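Local coordinates for SJCHGC06286 protein (Schistosoma japonicum, PDB 3QBR) that probably regulates apoptosis as a Bcl-2 family member of a parasitic blood fluke, and is thought to bind BH domains of partner proteins, at residues Q59-S64 with G169-I174. Sequence-based numbering, arbitrary orientation.
Sequences QEIIHS and GWSGLI
Ile61 lays its longer branch over the backbone of Trp170 and Ser171, where its CD1 lies 3.6 Å from Trp170 C and 3.8 Å from Trp170 CB. The branch reaches that far because CG1 stands anti to Ile61's own carbonyl carbon (chi1 -65°) and CD1 continues the chain fully extended (chi2 177°). Its shorter branch takes a second neighbour, CG2 meeting Leu173 CD1 at 3.9 Å. The side chain of Ile174 crosses that of Ile61 at about a right angle, its CD1 3.9 Å from Ile61 CG1, and the same methyl also rests against the aliphatic root of Glu60.

One turn further along helix 58-79, Ser64 brings a hydroxyl to the backbone of the other segment: OG is 3.3 Å from Ile174 CA. Ser177 OG, which hydrogen-bonds to Ser64 OG, also lies within hydrogen-bonding reach of Leu173 O and Ile174 O, two acceptors that would have to share its one proton. The indole of Trp170 turns away to helix 17-31, nearly parallel to Phe17's ring, and to Ile122 of helix 119-137; Leu173 also touches Trp119 there.

The contact joins the 3-10 turn at 170-171 and short helix 172-176, the last helix of this truncated construct, to the start of helix 58-79 in this all-helical Bcl-2 domain. With no hydrogen bond directly between the segments, their direct cohesion is mainly apolar, and Ser177 supplies a polar link beside it.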
ATOM      1  N   GLN A  59       6.082 -15.730  -0.659  1.00 40.07           N
ATOM      2  CA  GLN A  59       5.531 -15.895  -1.999  1.00 50.78           C
ATOM      3  C   GLN A  59       4.026 -16.079  -1.951  1.00 48.75           C
ATOM      4  O   GLN A  59       3.289 -15.447  -2.714  1.00 50.76           O
ATOM      5  CB  GLN A  59       6.197 -17.055  -2.744  1.00 53.59           C
ATOM      6  CG  GLN A  59       7.487 -16.667  -3.444  1.00 71.96           C
ATOM      7  CD  GLN A  59       7.953 -17.721  -4.441  1.00 93.23           C
ATOM      8  OE1 GLN A  59       7.551 -18.888  -4.367  1.00 95.01           O
ATOM      9  NE2 GLN A  59       8.805 -17.313  -5.383  1.00101.13           N
ATOM     10  N   GLU A  60       3.577 -16.958  -1.062  1.00 44.74           N
ATOM     11  CA  GLU A  60       2.154 -17.139  -0.810  1.00 49.49           C
ATOM     12  C   GLU A  60       1.438 -15.813  -0.455  1.00 47.36           C
ATOM     13  O   GLU A  60       0.354 -15.522  -0.962  1.00 49.04           O
ATOM     14  CB  GLU A  60       1.947 -18.188   0.283  1.00 57.38           C
ATOM     15  CG  GLU A  60       1.932 -19.577  -0.252  1.00 67.73           C
ATOM     16  CD  GLU A  60       1.150 -19.656  -1.554  1.00 92.40           C
ATOM     17  OE1 GLU A  60      -0.044 -19.271  -1.561  1.00 98.15           O
ATOM     18  OE2 GLU A  60       1.731 -20.090  -2.578  1.00100.19           O
ATOM     19  N   ILE A  61       2.077 -15.003   0.380  1.00 43.89           N
ATOM     20  CA  ILE A  61       1.505 -13.745   0.808  1.00 45.17           C
ATOM     21  C   ILE A  61       1.370 -12.753  -0.347  1.00 44.12           C
ATOM     22  O   ILE A  61       0.357 -12.072  -0.456  1.00 51.45           O
ATOM     23  CB  ILE A  61       2.329 -13.125   1.955  1.00 40.94           C
ATOM     24  CG1 ILE A  61       2.259 -14.006   3.209  1.00 42.23           C
ATOM     25  CG2 ILE A  61       1.854 -11.710   2.236  1.00 32.20           C
ATOM     26  CD1 ILE A  61       3.130 -13.472   4.370  1.00 44.59           C
ATOM     27  N   ILE A  62       2.398 -12.671  -1.194  1.00 48.61           N
ATOM     28  CA  ILE A  62       2.412 -11.777  -2.352  1.00 48.58           C
ATOM     29  C   ILE A  62       1.363 -12.216  -3.377  1.00 49.87           C
ATOM     30  O   ILE A  62       0.679 -11.383  -3.940  1.00 49.68           O
ATOM     31  CB  ILE A  62       3.801 -11.759  -3.051  1.00 49.49           C
ATOM     32  CG1 ILE A  62       4.833 -10.985  -2.227  1.00 56.67           C
ATOM     33  CG2 ILE A  62       3.697 -11.191  -4.486  1.00 40.33           C
ATOM     34  CD1 ILE A  62       4.588  -9.487  -2.093  1.00 52.76           C
ATOM     35  N   HIS A  63       1.248 -13.519  -3.623  1.00 42.04           N
ATOM     36  CA  HIS A  63       0.184 -14.049  -4.481  1.00 45.73           C
ATOM     37  C   HIS A  63      -1.225 -13.636  -4.006  1.00 52.09           C
ATOM     38  O   HIS A  63      -2.044 -13.131  -4.790  1.00 51.38           O
ATOM     39  CB  HIS A  63       0.269 -15.576  -4.601  1.00 41.69           C
ATOM     40  CG  HIS A  63       1.426 -16.058  -5.420  1.00 75.48           C
ATOM     41  ND1 HIS A  63       1.932 -15.354  -6.496  1.00 84.30           N
ATOM     42  CD2 HIS A  63       2.175 -17.189  -5.334  1.00 91.03           C
ATOM     43  CE1 HIS A  63       2.946 -16.017  -7.024  1.00 88.22           C
ATOM     44  NE2 HIS A  63       3.110 -17.137  -6.338  1.00 95.32           N
ATOM     45  N   SER A  64      -1.495 -13.849  -2.720  1.00 45.21           N
ATOM     46  CA  SER A  64      -2.750 -13.432  -2.129  1.00 45.90           C
ATOM     47  C   SER A  64      -2.967 -11.967  -2.389  1.00 49.73           C
ATOM     48  O   SER A  64      -4.050 -11.566  -2.801  1.00 58.50           O
ATOM     49  CB  SER A  64      -2.768 -13.688  -0.621  1.00 48.75           C
ATOM     50  OG  SER A  64      -2.919 -15.066  -0.361  1.00 51.99           O
ATOM     51  N   GLY A 169      -0.102 -13.224  11.891  1.00 56.18           N
ATOM     52  CA  GLY A 169       0.843 -12.355  11.223  1.00 50.15           C
ATOM     53  C   GLY A 169       0.452 -12.085   9.776  1.00 52.35           C
ATOM     54  O   GLY A 169      -0.698 -12.268   9.360  1.00 55.49           O
ATOM     55  N   TRP A 170       1.428 -11.648   8.994  1.00 49.46           N
ATOM     56  CA  TRP A 170       1.192 -11.282   7.601  1.00 38.30           C
ATOM     57  C   TRP A 170       0.623 -12.434   6.806  1.00 44.68           C
ATOM     58  O   TRP A 170      -0.022 -12.219   5.796  1.00 44.20           O
ATOM     59  CB  TRP A 170       2.486 -10.794   6.966  1.00 31.20           C
ATOM     60  CG  TRP A 170       2.764  -9.364   7.250  1.00 41.32           C
ATOM     61  CD1 TRP A 170       3.887  -8.837   7.839  1.00 44.09           C
ATOM     62  CD2 TRP A 170       1.908  -8.250   6.944  1.00 35.23           C
ATOM     63  NE1 TRP A 170       3.784  -7.465   7.900  1.00 46.70           N
ATOM     64  CE2 TRP A 170       2.575  -7.080   7.367  1.00 46.22           C
ATOM     65  CE3 TRP A 170       0.650  -8.133   6.331  1.00 34.59           C
ATOM     66  CZ2 TRP A 170       2.014  -5.796   7.218  1.00 46.76           C
ATOM     67  CZ3 TRP A 170       0.102  -6.877   6.168  1.00 39.63           C
ATOM     68  CH2 TRP A 170       0.779  -5.717   6.621  1.00 43.84           C
ATOM     69  N   SER A 171       0.861 -13.658   7.269  1.00 53.52           N
ATOM     70  CA  SER A 171       0.341 -14.843   6.582  1.00 50.11           C
ATOM     71  C   SER A 171      -1.162 -14.968   6.692  1.00 50.74           C
ATOM     72  O   SER A 171      -1.749 -15.786   6.007  1.00 54.31           O
ATOM     73  CB  SER A 171       0.975 -16.120   7.128  1.00 45.31           C
ATOM     74  OG  SER A 171       2.368 -16.106   6.939  1.00 53.30           O
ATOM     75  N   GLY A 172      -1.776 -14.179   7.571  1.00 54.91           N
ATOM     76  CA  GLY A 172      -3.225 -14.106   7.657  1.00 54.72           C
ATOM     77  C   GLY A 172      -3.825 -13.954   6.272  1.00 56.20           C
ATOM     78  O   GLY A 172      -4.838 -14.586   5.926  1.00 59.38           O
ATOM     79  N   LEU A 173      -3.167 -13.128   5.468  1.00 42.66           N
ATOM     80  CA  LEU A 173      -3.625 -12.834   4.116  1.00 51.70           C
ATOM     81  C   LEU A 173      -3.872 -14.111   3.284  1.00 51.12           C
ATOM     82  O   LEU A 173      -4.819 -14.193   2.493  1.00 48.12           O
ATOM     83  CB  LEU A 173      -2.621 -11.893   3.426  1.00 41.96           C
ATOM     84  CG  LEU A 173      -2.560 -10.481   4.008  1.00 49.38           C
ATOM     85  CD1 LEU A 173      -1.247  -9.819   3.647  1.00 49.38           C
ATOM     86  CD2 LEU A 173      -3.775  -9.627   3.564  1.00 46.96           C
ATOM     87  N   ILE A 174      -3.011 -15.102   3.464  1.00 44.70           N
ATOM     88  CA  ILE A 174      -3.109 -16.311   2.671  1.00 53.01           C
ATOM     89  C   ILE A 174      -4.496 -16.922   2.862  1.00 61.43           C
ATOM     90  O   ILE A 174      -5.274 -17.055   1.913  1.00 64.02           O
ATOM     91  CB  ILE A 174      -2.007 -17.301   3.047  1.00 50.82           C
ATOM     92  CG1 ILE A 174      -0.638 -16.686   2.728  1.00 47.92           C
ATOM     93  CG2 ILE A 174      -2.215 -18.610   2.309  1.00 39.91           C
ATOM     94  CD1 ILE A 174       0.531 -17.505   3.205  1.00 54.87           C
TER